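Local coordinates for autoinducer 2 sensor kinase/phosphatase LuxQ (Vibrio cholerae, PDB 3C38), which senses autoinducer 2 with its periplasmic partner LuxP and switches between kinase and phosphatase activity in the LuxU–LuxO quorum-sensing phosphorelay, the periplasmic part being the piece crystallised, at residues L28-F33 / F222-S227; A39-Q44 / L137-S142; D82-S87 / W94-A99; S177-L182 / T192-E197. One frame throughout, in Å; residues are numbered along the deposited sequence.

Contact 1 of 4, residues L28-F33 / F222-S227; sequences LIQSLF and FLEVES
Gln30 carries CG trans to its main-chain nitrogen (chi1 177°) and then folds at chi2 (66°), which swings its amide from helix 22-47 against the backbone of Glu224. Both ends of that amide are used. Glu224 N donates to Gln30 OE1 at 2.8 Å, and the angle at the hydrogen, 171°, marks a nearly straight bond. Gln30 NE2 gives a more bent bond to Glu224 O, 3.0 Å long, and also reaches Asp34 OD1 one turn further along the helix. A water donates both to Gln30 OE1, at 2.7 Å, and to Phe222 O, so OE1 receives two donors.

Phe33 likewise has CG trans to its nitrogen, and this lays the ring beside the same strand. Leu223 CD1 stands over the ring centre, 3.7 Å from the centroid of Phe33, which makes a CH-pi contact. Near the ring plane, Phe33 CE1 comes within 3.6 Å of Glu224 O, and Val225 CG2 lies at the same edge. Ile29 CG2 meets Leu223 CD2 at 4.1 Å, the two side chains crossing at about a right angle.

Strand 216-225 is outermost in its sheet, and Leu223 pairs with Leu232 on the inner side. The Gln30 amide therefore supplies the donor and acceptor that another strand would offer to Glu224, and polar pairing and hydrocarbon packing together fix the helix against the sheet margin.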
# COMPACT_ATOMS: atom_id res chain seq x y z
N LEU A 28 5.70 -3.79 17.44
CA LEU A 28 4.87 -4.82 16.86
C LEU A 28 4.07 -4.27 15.67
O LEU A 28 4.01 -4.90 14.61
CB LEU A 28 3.93 -5.38 17.92
CG LEU A 28 2.77 -6.29 17.48
CD1 LEU A 28 3.29 -7.49 16.67
CD2 LEU A 28 2.03 -6.77 18.73
N ILE A 29 3.48 -3.10 15.85
CA ILE A 29 2.69 -2.49 14.78
C ILE A 29 3.52 -2.33 13.52
O ILE A 29 3.07 -2.64 12.40
CB ILE A 29 2.12 -1.13 15.25
CG1 ILE A 29 1.01 -1.39 16.28
CG2 ILE A 29 1.58 -0.34 14.06
CD1 ILE A 29 0.54 -0.17 17.04
N GLN A 30 4.76 -1.87 13.71
CA GLN A 30 5.69 -1.67 12.61
C GLN A 30 6.00 -2.99 11.91
O GLN A 30 6.09 -3.03 10.68
CB GLN A 30 7.00 -1.06 13.13
CG GLN A 30 8.07 -0.87 12.07
CD GLN A 30 7.70 0.15 11.03
OE1 GLN A 30 7.40 1.30 11.36
NE2 GLN A 30 7.72 -0.24 9.77
N SER A 31 6.16 -4.06 12.68
CA SER A 31 6.48 -5.36 12.10
C SER A 31 5.29 -5.90 11.32
O SER A 31 5.45 -6.49 10.25
CB SER A 31 6.90 -6.37 13.17
OG SER A 31 5.80 -6.79 13.96
N LEU A 32 4.09 -5.69 11.87
CA LEU A 32 2.90 -6.14 11.18
C LEU A 32 2.81 -5.38 9.86
O LEU A 32 2.49 -5.97 8.83
CB LEU A 32 1.68 -5.91 12.08
CG LEU A 32 1.60 -6.98 13.18
CD1 LEU A 32 0.54 -6.61 14.22
CD2 LEU A 32 1.26 -8.35 12.55
N PHE A 33 3.12 -4.09 9.89
CA PHE A 33 3.12 -3.27 8.68
C PHE A 33 4.17 -3.82 7.70
O PHE A 33 3.87 -4.10 6.54
CB PHE A 33 3.45 -1.82 9.04
CG PHE A 33 3.48 -0.88 7.86
CD1 PHE A 33 4.66 -0.22 7.51
CD2 PHE A 33 2.33 -0.61 7.12
CE1 PHE A 33 4.69 0.70 6.44
CE2 PHE A 33 2.35 0.29 6.06
CZ PHE A 33 3.54 0.95 5.72
N PHE A 222 4.68 6.24 14.31
CA PHE A 222 4.93 6.72 12.96
C PHE A 222 5.65 5.60 12.24
O PHE A 222 6.71 5.15 12.65
CB PHE A 222 5.76 8.01 13.00
CG PHE A 222 4.95 9.22 13.37
CD1 PHE A 222 4.62 9.47 14.70
CD2 PHE A 222 4.46 10.07 12.39
CE1 PHE A 222 3.81 10.57 15.05
CE2 PHE A 222 3.64 11.16 12.71
CZ PHE A 222 3.32 11.41 14.05
N LEU A 223 5.02 5.12 11.17
CA LEU A 223 5.55 4.01 10.39
C LEU A 223 6.77 4.34 9.53
O LEU A 223 6.85 5.40 8.90
CB LEU A 223 4.45 3.45 9.46
CG LEU A 223 3.16 2.96 10.14
CD1 LEU A 223 2.13 2.54 9.09
CD2 LEU A 223 3.50 1.81 11.08
N GLU A 224 7.72 3.42 9.52
CA GLU A 224 8.90 3.58 8.68
C GLU A 224 8.62 2.76 7.42
O GLU A 224 7.99 1.71 7.48
CB GLU A 224 10.16 3.04 9.37
CG GLU A 224 10.51 3.71 10.67
CD GLU A 224 11.89 3.32 11.17
OE1 GLU A 224 12.29 2.15 10.99
OE2 GLU A 224 12.57 4.18 11.76
N VAL A 225 9.06 3.28 6.28
CA VAL A 225 8.92 2.58 5.01
C VAL A 225 10.37 2.42 4.55
O VAL A 225 11.06 3.41 4.34
CB VAL A 225 8.13 3.41 3.99
CG1 VAL A 225 8.28 2.82 2.59
CG2 VAL A 225 6.66 3.43 4.37
N GLU A 226 10.83 1.18 4.41
CA GLU A 226 12.22 0.94 4.00
C GLU A 226 13.11 1.57 5.07
O GLU A 226 14.06 2.29 4.75
CB GLU A 226 12.52 1.59 2.64
CG GLU A 226 11.71 1.05 1.44
CD GLU A 226 11.99 -0.42 1.14
OE1 GLU A 226 12.86 -1.03 1.81
OE2 GLU A 226 11.35 -0.96 0.23
N SER A 227 12.80 1.32 6.33
CA SER A 227 13.55 1.86 7.46
C SER A 227 13.67 3.38 7.45
O SER A 227 14.51 3.94 8.14
CB SER A 227 14.94 1.23 7.51
OG SER A 227 14.87 -0.15 7.80
O HOH W 1 8.13 2.77 13.50

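Contact 2 of 4, residues A39-Q44 / L137-S142; sequences ALRIHQ and LMRRSS
Gln44 and Arg139 form the tight centre of this contact, where helix 39-44 runs 22° from strand 137-142. Arg139 NH1 donates to Gln44 OE1 at 2.6 Å; the oxygen lies in the guanidinium plane, yet the donor stands 56° above the plane of the Gln44 carbonyl. In return Gln44 NE2 donates to Arg139 O at 2.9 Å, so the amide ties down both the side chain and the main chain of one residue. The aliphatic part of Gln44 is used as well, its CG packing on Ser141 CB at 3.6 Å. Over one face of the Arg139 guanidinium lies Arg41 CG, 3.3 Å from Arg139 CZ. Asp45, the next residue of the helix, forms a salt bridge with Arg139 NH2 and accepts from Ser141 OG.

The looser side begins beyond Arg41 CG. A bend at chi3 (58°) turns the head of Arg41, a partly exposed residue, aside, leaving its NE 4.8 Å from Arg139 NH2. Arg140 takes no part on the helix side and is engaged on the opposite face of the strand, in a cation-pi contact with Tyr154.

The arrangement is that of a long N-terminal helix laid on one face of an antiparallel sheet, as in Cache-type sensor domains.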
# COMPACT_ATOMS: atom_id res chain seq x y z
N ALA A 39 5.19 -9.28 1.93
CA ALA A 39 4.40 -10.21 1.14
C ALA A 39 4.21 -9.69 -0.29
O ALA A 39 4.36 -10.43 -1.26
CB ALA A 39 3.03 -10.45 1.79
N LEU A 40 3.89 -8.40 -0.42
CA LEU A 40 3.68 -7.82 -1.74
C LEU A 40 4.97 -7.74 -2.55
O LEU A 40 4.96 -7.96 -3.75
CB LEU A 40 3.05 -6.44 -1.62
CG LEU A 40 1.56 -6.48 -1.28
CD1 LEU A 40 1.04 -5.09 -1.14
CD2 LEU A 40 0.80 -7.22 -2.37
N ARG A 41 6.07 -7.43 -1.87
CA ARG A 41 7.36 -7.33 -2.53
C ARG A 41 7.76 -8.70 -3.10
O ARG A 41 8.14 -8.81 -4.28
CB ARG A 41 8.42 -6.86 -1.52
CG ARG A 41 9.86 -7.07 -2.00
CD ARG A 41 10.87 -6.41 -1.07
NE ARG A 41 10.77 -6.88 0.31
CZ ARG A 41 10.95 -8.14 0.70
NH1 ARG A 41 11.24 -9.08 -0.19
NH2 ARG A 41 10.86 -8.45 1.99
N ILE A 42 7.67 -9.72 -2.25
CA ILE A 42 8.01 -11.09 -2.63
C ILE A 42 7.23 -11.54 -3.86
O ILE A 42 7.82 -12.01 -4.84
CB ILE A 42 7.74 -12.06 -1.47
CG1 ILE A 42 8.75 -11.79 -0.34
CG2 ILE A 42 7.84 -13.51 -1.95
CD1 ILE A 42 8.48 -12.60 0.93
N HIS A 43 5.91 -11.41 -3.83
CA HIS A 43 5.10 -11.80 -4.97
C HIS A 43 5.43 -10.95 -6.19
O HIS A 43 5.50 -11.46 -7.30
CB HIS A 43 3.62 -11.71 -4.63
CG HIS A 43 3.18 -12.70 -3.60
ND1 HIS A 43 3.52 -14.04 -3.67
CD2 HIS A 43 2.45 -12.55 -2.47
CE1 HIS A 43 3.02 -14.67 -2.62
NE2 HIS A 43 2.37 -13.79 -1.88
N GLN A 44 5.63 -9.65 -5.98
CA GLN A 44 5.97 -8.75 -7.08
C GLN A 44 7.25 -9.20 -7.79
O GLN A 44 7.25 -9.43 -9.00
CB GLN A 44 6.14 -7.31 -6.56
CG GLN A 44 6.86 -6.39 -7.53
CD GLN A 44 6.89 -4.93 -7.09
OE1 GLN A 44 7.15 -4.62 -5.92
NE2 GLN A 44 6.64 -4.02 -8.03
N LEU A 137 1.41 3.38 -1.34
CA LEU A 137 2.74 2.80 -1.15
C LEU A 137 2.99 2.10 -2.48
O LEU A 137 2.22 1.21 -2.88
CB LEU A 137 2.74 1.79 -0.01
CG LEU A 137 2.64 2.38 1.40
CD1 LEU A 137 2.35 1.28 2.42
CD2 LEU A 137 3.94 3.10 1.73
N MET A 138 4.02 2.52 -3.20
CA MET A 138 4.31 1.92 -4.48
C MET A 138 5.70 1.35 -4.56
O MET A 138 6.60 1.77 -3.84
CB MET A 138 4.13 2.94 -5.60
CG MET A 138 2.70 3.18 -5.98
SD MET A 138 2.63 3.99 -7.56
CE MET A 138 3.22 2.72 -8.62
N ARG A 139 5.86 0.37 -5.44
CA ARG A 139 7.14 -0.28 -5.63
C ARG A 139 7.27 -0.73 -7.08
O ARG A 139 6.31 -1.19 -7.69
CB ARG A 139 7.28 -1.46 -4.67
CG ARG A 139 8.66 -2.08 -4.63
CD ARG A 139 8.77 -3.05 -3.47
NE ARG A 139 10.07 -3.70 -3.42
CZ ARG A 139 10.44 -4.68 -4.23
NH1 ARG A 139 9.59 -5.14 -5.14
NH2 ARG A 139 11.65 -5.21 -4.12
N ARG A 140 8.48 -0.58 -7.62
CA ARG A 140 8.77 -0.94 -9.01
C ARG A 140 9.68 -2.17 -9.11
O ARG A 140 10.62 -2.33 -8.34
CB ARG A 140 9.45 0.24 -9.71
CG ARG A 140 9.54 0.13 -11.21
CD ARG A 140 10.39 1.25 -11.81
NE ARG A 140 11.78 1.15 -11.39
CZ ARG A 140 12.80 1.66 -12.06
NH1 ARG A 140 12.60 2.31 -13.20
NH2 ARG A 140 14.04 1.51 -11.60
N SER A 141 9.40 -3.05 -10.07
CA SER A 141 10.24 -4.22 -10.26
C SER A 141 10.55 -4.40 -11.75
O SER A 141 9.65 -4.53 -12.58
CB SER A 141 9.55 -5.48 -9.71
OG SER A 141 10.45 -6.57 -9.68
N SER A 142 11.84 -4.42 -12.08
CA SER A 142 12.28 -4.56 -13.46
C SER A 142 11.74 -5.81 -14.14
O SER A 142 11.67 -6.87 -13.53
CB SER A 142 13.81 -4.59 -13.50
OG SER A 142 14.36 -3.56 -12.69

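Contact 3 of 4, residues D82-S87 / W94-A99; sequences DLRFIS and WDDGNA
Phe85 and Asp95, with Ile86 and Trp94, pair the two arms of an antiparallel beta hairpin at one margin of the five-stranded sheet, strand 91-95 being outermost. The evidence is the register. Phe85 and Asp95 are a non-hydrogen-bonded pair with CA atoms 4.1 Å apart, and Ile86 with Trp94 is the adjacent hydrogen-bonded pair. In the latter, Ile86 N donates to Trp94 O at 3.0 Å, whereas the return bond from Trp94 N to Ile86 O is weak.

Past Asp95 the second arm leaves strand geometry, but its grip on Arg84 continues. Asp96 N donates almost straight (177°) to Arg84 O at 3.0 Å. The other half of this Arg84-Asp96 pairing falls to the Asp96 side chain: CG lies between the backbone N and carbonyl carbon (chi1 67°), which brings OD2 to Arg84 N at 2.8 Å in a bent bond, the donor approaching from 62° out of the carboxylate plane. Asp96 OD1 accepts from Asn98 N, an Asx turn, so both carboxylate oxygens help shape the exit from the strand.

On the face of Ile86, the six-membered part of the Trp94 indole extends over the neighbouring strand 83-88, CZ3 lying 3.9 Å from Arg84 CB and CE3 lying 4.1 Å from Ile86 CG1. Trp94 also stacks with Phe69 and donates a hydrogen bond from NE1 to Asp66 OD1, while Arg84 NH2 forms a salt bridge with Asp73. Phe85, on the other face, stacks with Tyr156 and packs against helix 106-115. This is a beta hairpin at a sheet margin, whose outer strand leads out through an Asx turn, with helices packed on both faces.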
# COMPACT_ATOMS: atom_id res chain seq x y z
N ASP A 82 -3.43 -3.22 -4.64
CA ASP A 82 -4.68 -2.56 -5.00
C ASP A 82 -4.63 -2.11 -6.45
O ASP A 82 -5.66 -1.93 -7.10
CB ASP A 82 -4.96 -1.35 -4.10
CG ASP A 82 -5.15 -1.75 -2.65
OD1 ASP A 82 -5.57 -2.90 -2.40
OD2 ASP A 82 -4.90 -0.92 -1.75
N LEU A 83 -3.42 -1.94 -6.96
CA LEU A 83 -3.26 -1.53 -8.34
C LEU A 83 -1.92 -1.94 -8.93
O LEU A 83 -0.88 -1.94 -8.25
CB LEU A 83 -3.47 -0.01 -8.48
CG LEU A 83 -2.54 0.98 -7.76
CD1 LEU A 83 -1.32 1.23 -8.62
CD2 LEU A 83 -3.27 2.29 -7.51
N ARG A 84 -1.97 -2.32 -10.20
CA ARG A 84 -0.80 -2.75 -10.95
C ARG A 84 -0.82 -2.08 -12.31
O ARG A 84 -1.87 -1.86 -12.90
CB ARG A 84 -0.83 -4.25 -11.20
CG ARG A 84 -0.59 -5.17 -10.02
CD ARG A 84 -0.04 -6.49 -10.57
NE ARG A 84 0.02 -7.57 -9.59
CZ ARG A 84 -1.04 -8.28 -9.20
NH1 ARG A 84 -2.24 -8.03 -9.70
NH2 ARG A 84 -0.88 -9.26 -8.32
N PHE A 85 0.37 -1.76 -12.82
CA PHE A 85 0.48 -1.20 -14.16
C PHE A 85 1.94 -1.37 -14.60
O PHE A 85 2.85 -1.36 -13.78
CB PHE A 85 0.01 0.26 -14.21
CG PHE A 85 0.91 1.22 -13.50
CD1 PHE A 85 2.08 1.66 -14.10
CD2 PHE A 85 0.57 1.70 -12.24
CE1 PHE A 85 2.90 2.56 -13.45
CE2 PHE A 85 1.39 2.61 -11.58
CZ PHE A 85 2.56 3.04 -12.18
N ILE A 86 2.14 -1.56 -15.90
CA ILE A 86 3.47 -1.75 -16.45
C ILE A 86 3.93 -0.54 -17.25
O ILE A 86 3.22 -0.06 -18.13
CB ILE A 86 3.52 -3.01 -17.34
CG1 ILE A 86 3.16 -4.24 -16.51
CG2 ILE A 86 4.91 -3.19 -17.94
CD1 ILE A 86 3.06 -5.51 -17.32
N SER A 87 5.12 -0.05 -16.94
CA SER A 87 5.69 1.10 -17.61
C SER A 87 6.90 0.76 -18.49
O SER A 87 7.58 -0.24 -18.29
CB SER A 87 6.12 2.16 -16.59
OG SER A 87 7.52 2.44 -16.66
N TRP A 94 0.46 -1.11 -19.99
CA TRP A 94 -0.68 -1.78 -19.40
C TRP A 94 -1.09 -1.17 -18.05
O TRP A 94 -0.29 -0.52 -17.37
CB TRP A 94 -0.37 -3.26 -19.23
CG TRP A 94 -1.51 -4.06 -18.69
CD1 TRP A 94 -2.59 -4.53 -19.39
CD2 TRP A 94 -1.69 -4.50 -17.34
NE1 TRP A 94 -3.42 -5.24 -18.56
CE2 TRP A 94 -2.89 -5.24 -17.30
CE3 TRP A 94 -0.94 -4.35 -16.17
CZ2 TRP A 94 -3.37 -5.82 -16.11
CZ3 TRP A 94 -1.42 -4.92 -14.99
CH2 TRP A 94 -2.62 -5.65 -14.98
N ASP A 95 -2.35 -1.41 -17.68
CA ASP A 95 -2.93 -0.91 -16.44
C ASP A 95 -4.07 -1.86 -16.07
O ASP A 95 -4.97 -2.09 -16.89
CB ASP A 95 -3.47 0.50 -16.68
CG ASP A 95 -4.36 1.00 -15.56
OD1 ASP A 95 -5.02 2.03 -15.76
OD2 ASP A 95 -4.40 0.37 -14.48
N ASP A 96 -4.05 -2.41 -14.86
CA ASP A 96 -5.11 -3.33 -14.46
C ASP A 96 -6.46 -2.65 -14.37
O ASP A 96 -7.48 -3.29 -14.13
CB ASP A 96 -4.79 -4.03 -13.13
CG ASP A 96 -4.78 -3.09 -11.93
OD1 ASP A 96 -5.17 -1.90 -12.06
OD2 ASP A 96 -4.38 -3.55 -10.85
N GLY A 97 -6.47 -1.33 -14.57
CA GLY A 97 -7.70 -0.57 -14.52
C GLY A 97 -8.30 -0.29 -13.16
O GLY A 97 -9.43 0.19 -13.08
N ASN A 98 -7.58 -0.56 -12.08
CA ASN A 98 -8.11 -0.30 -10.74
C ASN A 98 -7.90 1.15 -10.31
O ASN A 98 -8.65 1.68 -9.48
CB ASN A 98 -7.47 -1.24 -9.72
CG ASN A 98 -7.95 -2.66 -9.88
OD1 ASN A 98 -7.18 -3.61 -9.72
ND2 ASN A 98 -9.23 -2.82 -10.18
N ALA A 99 -6.89 1.79 -10.87
CA ALA A 99 -6.60 3.17 -10.52
C ALA A 99 -7.89 3.99 -10.62
O ALA A 99 -8.14 4.88 -9.81
CB ALA A 99 -5.56 3.74 -11.45

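Contact 4 of 4, residues S177-L182 / T192-E197; sequences SENLVL and TLKGNE
The backbones of strand 179-184 and of the loop after strand 187-191 are nearest at Leu180 and Thr192, CA atoms 5.6 Å apart, where Thr192 N donates to Leu180 O at 3.0 Å. The complementary position is filled by a side chain. With OG1 between the backbone N and the carbonyl carbon (chi1 61°), Thr192 places its hydroxyl to accept from Leu180 N, a bond of 2.8 Å with an angle of 172°. The same Thr192 OG1 lies 2.9 Å from Asn179 OD1.

The side chains of Asn179 and Thr192 run past each other head to tail. Asn179 ND2 bonds to Tyr199 OH and, weakly, to Glu197 OE2 at 3.3 Å, the amide and carboxylate planes standing nearly perpendicular. Leu193 crosses Asn179 at a slant, its CD1 touching Val181 CG2 at 3.8 Å and Asn179 CB at 3.7 Å.

Glu197 folds back over the loop. Its OE2 takes Lys194 N on the syn lone pair, at 2.7 Å, and OE1 accepts from Gly195 N. Helix 165-174 packs on the Leu180 side and helix 201-205 on Val181.

A threonine hydroxyl thus stands in for the main-chain carbonyl of a regular strand pair. The Glu197 carboxylate, held by two backbone N-H groups, fixes the turn, and those donors would be expected to favour its ionised form.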
# COMPACT_ATOMS: atom_id res chain seq x y z
N SER A 177 -4.93 -5.15 19.27
CA SER A 177 -5.28 -3.82 19.73
C SER A 177 -6.79 -3.63 19.73
O SER A 177 -7.50 -4.26 18.95
CB SER A 177 -4.64 -2.76 18.82
OG SER A 177 -3.22 -2.85 18.84
N GLU A 178 -7.26 -2.78 20.63
CA GLU A 178 -8.69 -2.48 20.75
C GLU A 178 -9.19 -1.82 19.48
O GLU A 178 -10.21 -2.21 18.91
CB GLU A 178 -8.92 -1.50 21.89
CG GLU A 178 -9.63 -2.03 23.09
CD GLU A 178 -9.88 -0.93 24.10
OE1 GLU A 178 -10.80 -0.11 23.88
OE2 GLU A 178 -9.12 -0.88 25.09
N ASN A 179 -8.47 -0.79 19.06
CA ASN A 179 -8.81 -0.04 17.87
C ASN A 179 -7.58 0.70 17.36
O ASN A 179 -6.68 1.04 18.14
CB ASN A 179 -9.91 1.00 18.17
CG ASN A 179 -11.31 0.45 17.97
OD1 ASN A 179 -11.66 -0.04 16.89
ND2 ASN A 179 -12.14 0.57 18.99
N LEU A 180 -7.57 0.94 16.06
CA LEU A 180 -6.48 1.67 15.43
C LEU A 180 -7.03 2.72 14.48
O LEU A 180 -8.13 2.60 13.94
CB LEU A 180 -5.56 0.73 14.64
CG LEU A 180 -4.78 -0.38 15.34
CD1 LEU A 180 -4.07 -1.19 14.26
CD2 LEU A 180 -3.78 0.18 16.36
N VAL A 181 -6.24 3.77 14.28
CA VAL A 181 -6.59 4.84 13.36
C VAL A 181 -5.32 5.20 12.59
O VAL A 181 -4.30 5.57 13.19
CB VAL A 181 -7.06 6.12 14.10
CG1 VAL A 181 -7.38 7.19 13.06
CG2 VAL A 181 -8.27 5.82 14.99
N LEU A 182 -5.37 5.08 11.27
CA LEU A 182 -4.22 5.43 10.45
C LEU A 182 -4.50 6.85 9.97
O LEU A 182 -5.53 7.12 9.36
CB LEU A 182 -4.07 4.48 9.26
CG LEU A 182 -2.95 4.82 8.26
CD1 LEU A 182 -1.61 4.87 8.99
CD2 LEU A 182 -2.90 3.77 7.15
N THR A 192 -10.57 1.65 12.48
CA THR A 192 -11.25 0.40 12.80
C THR A 192 -12.41 0.63 13.78
O THR A 192 -13.12 -0.32 14.12
CB THR A 192 -10.29 -0.60 13.48
OG1 THR A 192 -9.80 -0.04 14.69
CG2 THR A 192 -9.14 -0.96 12.56
N LEU A 193 -12.60 1.87 14.24
CA LEU A 193 -13.68 2.18 15.18
C LEU A 193 -15.07 1.81 14.63
O LEU A 193 -15.39 2.13 13.47
CB LEU A 193 -13.66 3.66 15.57
CG LEU A 193 -12.67 4.03 16.69
CD1 LEU A 193 -11.24 3.80 16.18
CD2 LEU A 193 -12.84 5.50 17.10
N LYS A 194 -15.87 1.14 15.45
CA LYS A 194 -17.23 0.73 15.04
C LYS A 194 -18.17 1.92 15.13
O LYS A 194 -19.08 2.07 14.33
CB LYS A 194 -17.77 -0.38 15.95
CG LYS A 194 -16.75 -1.42 16.38
CD LYS A 194 -16.21 -2.23 15.22
CE LYS A 194 -15.11 -3.18 15.71
NZ LYS A 194 -13.91 -2.47 16.30
N GLY A 195 -17.95 2.77 16.13
CA GLY A 195 -18.80 3.94 16.28
C GLY A 195 -19.57 3.89 17.58
O GLY A 195 -20.16 4.89 18.01
N ASN A 196 -19.56 2.73 18.22
CA ASN A 196 -20.27 2.55 19.47
C ASN A 196 -19.31 2.64 20.65
O ASN A 196 -19.66 2.24 21.76
CB ASN A 196 -20.95 1.19 19.48
CG ASN A 196 -19.95 0.07 19.51
OD1 ASN A 196 -19.01 0.04 18.71
ND2 ASN A 196 -20.13 -0.86 20.44
N GLU A 197 -18.11 3.15 20.40
CA GLU A 197 -17.08 3.29 21.45
C GLU A 197 -17.32 4.54 22.30
O GLU A 197 -17.99 5.47 21.87
CB GLU A 197 -15.68 3.40 20.83
CG GLU A 197 -15.13 2.16 20.16
CD GLU A 197 -15.55 2.03 18.70
OE1 GLU A 197 -16.08 3.00 18.12
OE2 GLU A 197 -15.34 0.94 18.14

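Helix 22-47, near the N terminus, carries the first segments of contacts 1 and 2 and so runs along both sheets. Contact 1 closes the longest loop, returning only at strand 216-225, and the other three nest inside it. Contact 2 closes on strand 134-143, and contact 3, a short hairpin, is nested within that loop. Contact 4 opens after contact 2 has closed, so it is in series with contacts 2 and 3, and it ties the loop after strand 187-191 to the four-stranded sheet that contact 1 also reaches. Leu137 touches Phe33 and Val225, joining contacts 1 and 2; Met138 meets Phe85, joining contacts 2 and 3. Contacts 3 and 4 stand about 31 Å apart, centre to centre.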